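Local coordinates for PUA domain-containing protein (Thermoplasma acidophilum DSM 1728, PDB 1Q7H), which is of uncharacterised function but probably binds RNA through its PUA domain and may act in translation initiation, at residues A[29-34]-A[42-47]. Sequence-based numbering, arbitrary orientation.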
ATOM      1  N   GLU A  29       8.000 -16.920   0.502  1.00 26.86           N
ATOM      2  CA  GLU A  29       6.596 -17.209   0.204  1.00 24.08           C
ATOM      3  C   GLU A  29       6.419 -17.521  -1.286  1.00 27.08           C
ATOM      4  O   GLU A  29       6.901 -16.779  -2.144  1.00 24.13           O
ATOM      5  CB  GLU A  29       5.731 -16.006   0.577  1.00 26.39           C
ATOM      6  CG  GLU A  29       5.940 -15.508   2.003  1.00 25.43           C
ATOM      7  CD  GLU A  29       4.875 -15.998   2.974  1.00 26.66           C
ATOM      8  OE1 GLU A  29       4.018 -16.818   2.574  1.00 26.80           O
ATOM      9  OE2 GLU A  29       4.901 -15.554   4.146  1.00 30.15           O
ATOM     10  N   SER A  30       5.743 -18.619  -1.603  1.00 25.84           N
ATOM     11  CA  SER A  30       5.527 -18.951  -3.005  1.00 27.45           C
ATOM     12  C   SER A  30       4.353 -18.118  -3.483  1.00 24.58           C
ATOM     13  O   SER A  30       3.416 -17.867  -2.730  1.00 22.59           O
ATOM     14  CB  SER A  30       5.255 -20.451  -3.187  1.00 30.03           C
ATOM     15  OG  SER A  30       4.119 -20.869  -2.466  1.00 41.09           O
ATOM     16  N   LEU A  31       4.404 -17.698  -4.741  1.00 21.31           N
ATOM     17  CA  LEU A  31       3.370 -16.838  -5.300  1.00 20.10           C
ATOM     18  C   LEU A  31       2.683 -17.346  -6.567  1.00 21.39           C
ATOM     19  O   LEU A  31       3.292 -18.033  -7.385  1.00 22.92           O
ATOM     20  CB  LEU A  31       3.993 -15.470  -5.610  1.00 16.48           C
ATOM     21  CG  LEU A  31       4.825 -14.797  -4.509  1.00 16.84           C
ATOM     22  CD1 LEU A  31       5.616 -13.636  -5.087  1.00 12.87           C
ATOM     23  CD2 LEU A  31       3.903 -14.312  -3.391  1.00 18.13           C
ATOM     24  N   GLU A  32       1.407 -17.001  -6.720  1.00 21.28           N
ATOM     25  CA  GLU A  32       0.666 -17.346  -7.924  1.00 22.95           C
ATOM     26  C   GLU A  32       0.426 -16.011  -8.599  1.00 24.69           C
ATOM     27  O   GLU A  32       0.179 -15.013  -7.925  1.00 27.41           O
ATOM     28  CB  GLU A  32      -0.686 -17.965  -7.615  1.00 26.51           C
ATOM     29  CG  GLU A  32      -0.643 -19.247  -6.847  1.00 27.60           C
ATOM     30  CD  GLU A  32      -2.030 -19.803  -6.660  1.00 35.92           C
ATOM     31  OE1 GLU A  32      -2.533 -20.485  -7.580  1.00 37.05           O
ATOM     32  OE2 GLU A  32      -2.629 -19.530  -5.600  1.00 41.78           O
ATOM     33  N   VAL A  33       0.503 -15.978  -9.919  1.00 22.14           N
ATOM     34  CA  VAL A  33       0.294 -14.735 -10.631  1.00 18.96           C
ATOM     35  C   VAL A  33      -0.926 -14.855 -11.532  1.00 23.56           C
ATOM     36  O   VAL A  33      -1.244 -15.938 -12.008  1.00 20.29           O
ATOM     37  CB  VAL A  33       1.545 -14.371 -11.465  1.00 22.32           C
ATOM     38  CG1 VAL A  33       1.736 -15.381 -12.597  1.00 21.99           C
ATOM     39  CG2 VAL A  33       1.424 -12.952 -11.991  1.00 18.71           C
ATOM     40  N   ALA A  34      -1.614 -13.739 -11.748  1.00 25.68           N
ATOM     41  CA  ALA A  34      -2.795 -13.708 -12.600  1.00 28.65           C
ATOM     42  C   ALA A  34      -2.789 -12.380 -13.349  1.00 32.91           C
ATOM     43  O   ALA A  34      -2.179 -11.417 -12.890  1.00 32.47           O
ATOM     44  CB  ALA A  34      -4.052 -13.844 -11.753  1.00 27.57           C
ATOM     45  N   TYR A  42      -0.177 -10.878  -7.602  1.00 20.73           N
ATOM     46  CA  TYR A  42       0.547 -12.002  -7.030  1.00 19.71           C
ATOM     47  C   TYR A  42      -0.196 -12.394  -5.752  1.00 20.67           C
ATOM     48  O   TYR A  42      -0.380 -11.577  -4.844  1.00 14.76           O
ATOM     49  CB  TYR A  42       1.982 -11.585  -6.735  1.00 18.98           C
ATOM     50  CG  TYR A  42       2.724 -11.154  -7.979  1.00 22.68           C
ATOM     51  CD1 TYR A  42       3.470 -12.072  -8.718  1.00 20.40           C
ATOM     52  CD2 TYR A  42       2.645  -9.835  -8.443  1.00 20.90           C
ATOM     53  CE1 TYR A  42       4.122 -11.690  -9.896  1.00 20.53           C
ATOM     54  CE2 TYR A  42       3.289  -9.446  -9.611  1.00 20.82           C
ATOM     55  CZ  TYR A  42       4.024 -10.380 -10.336  1.00 21.31           C
ATOM     56  OH  TYR A  42       4.639 -10.010 -11.511  1.00 20.74           O
ATOM     57  N   TYR A  43      -0.641 -13.644  -5.709  1.00 17.60           N
ATOM     58  CA  TYR A  43      -1.398 -14.186  -4.592  1.00 12.73           C
ATOM     59  C   TYR A  43      -0.558 -15.039  -3.657  1.00 19.38           C
ATOM     60  O   TYR A  43       0.396 -15.698  -4.085  1.00 16.92           O
ATOM     61  CB  TYR A  43      -2.529 -15.083  -5.102  1.00 13.68           C
ATOM     62  CG  TYR A  43      -3.636 -14.406  -5.883  1.00 19.89           C
ATOM     63  CD1 TYR A  43      -4.929 -14.328  -5.363  1.00 17.40           C
ATOM     64  CD2 TYR A  43      -3.404 -13.878  -7.154  1.00 15.21           C
ATOM     65  CE1 TYR A  43      -5.960 -13.740  -6.083  1.00 23.40           C
ATOM     66  CE2 TYR A  43      -4.433 -13.291  -7.885  1.00 21.79           C
ATOM     67  CZ  TYR A  43      -5.705 -13.224  -7.343  1.00 25.33           C
ATOM     68  OH  TYR A  43      -6.725 -12.638  -8.058  1.00 37.24           O
ATOM     69  N   ILE A  44      -0.925 -15.011  -2.380  1.00 16.23           N
ATOM     70  CA  ILE A  44      -0.311 -15.846  -1.356  1.00 20.48           C
ATOM     71  C   ILE A  44      -1.535 -16.464  -0.686  1.00 23.98           C
ATOM     72  O   ILE A  44      -2.423 -15.754  -0.223  1.00 26.26           O
ATOM     73  CB  ILE A  44       0.486 -15.059  -0.303  1.00 22.95           C
ATOM     74  CG1 ILE A  44       1.772 -14.506  -0.914  1.00 23.90           C
ATOM     75  CG2 ILE A  44       0.859 -15.990   0.853  1.00 22.53           C
ATOM     76  CD1 ILE A  44       2.632 -13.701   0.062  1.00 20.90           C
ATOM     77  N   GLY A  45      -1.612 -17.785  -0.683  1.00 28.74           N
ATOM     78  CA  GLY A  45      -2.746 -18.449  -0.071  1.00 25.78           C
ATOM     79  C   GLY A  45      -4.120 -17.992  -0.531  1.00 25.49           C
ATOM     80  O   GLY A  45      -5.015 -17.820   0.294  1.00 29.31           O
ATOM     81  N   GLY A  46      -4.309 -17.773  -1.827  1.00 21.97           N
ATOM     82  CA  GLY A  46      -5.630 -17.368  -2.283  1.00 26.93           C
ATOM     83  C   GLY A  46      -6.008 -15.895  -2.180  1.00 33.30           C
ATOM     84  O   GLY A  46      -7.091 -15.508  -2.623  1.00 32.29           O
ATOM     85  N   LYS A  47      -5.145 -15.066  -1.600  1.00 28.41           N
ATOM     86  CA  LYS A  47      -5.445 -13.641  -1.496  1.00 27.55           C
ATOM     87  C   LYS A  47      -4.453 -12.808  -2.308  1.00 21.86           C
ATOM     88  O   LYS A  47      -3.269 -13.126  -2.362  1.00 18.80           O
ATOM     89  CB  LYS A  47      -5.410 -13.182  -0.036  1.00 31.39           C
ATOM     90  CG  LYS A  47      -6.671 -13.479   0.762  1.00 41.47           C
ATOM     91  CD  LYS A  47      -6.830 -12.492   1.923  1.00 46.82           C
ATOM     92  CE  LYS A  47      -5.873 -12.764   3.085  1.00 49.94           C
ATOM     93  NZ  LYS A  47      -6.412 -13.781   4.044  1.00 48.81           N
TER
HETATM   94  O   HOH W   1       0.479 -18.882  -2.802  1.00 33.69           O
HETATM   95  O   HOH W   2      -1.999 -18.355  -3.539  1.00 33.47           O
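Val33 and Tyr42 lie side by side on one face of the sheet, with Val33 CG2 over the tyrosine ring in a CH-pi contact, 4.1 Å from the ring centroid. Chi1 of Val33 (67°) sets CG2 anti to the backbone N and beside the carbonyl carbon, which brings it above the CE1 side of the ring. Next along, Leu31 CD2 presses on Ile44 CG1 at 3.3 Å, tighter than normal van der Waals contact. Replacing Tyr42 by an alanine would probably strip Val33 of its aromatic cover and open a gap beside Ile15 of helix 9-20. On the side of Tyr43, Ala34 CB comes within 3.9 Å of Tyr43 CE2. The strands are joined by Glu32 and Tyr43, an antiparallel hydrogen-bonded pair: Tyr43 N reaches Glu32 O at 2.7 Å, and Glu32 N reaches Tyr43 O at 3.1 Å. Farther out, two waters bridge to the turn, one from Ser30 O to Gly45 N, the other from Glu32 OE2 to Gly46 N. The type I' turn from Ile44 to Lys47 carries the chain on to strand 47-52, while strands 32-35 and 40-44, packed against helix 9-20, form a beta hairpin of the antiparallel meander in the pre-PUA region.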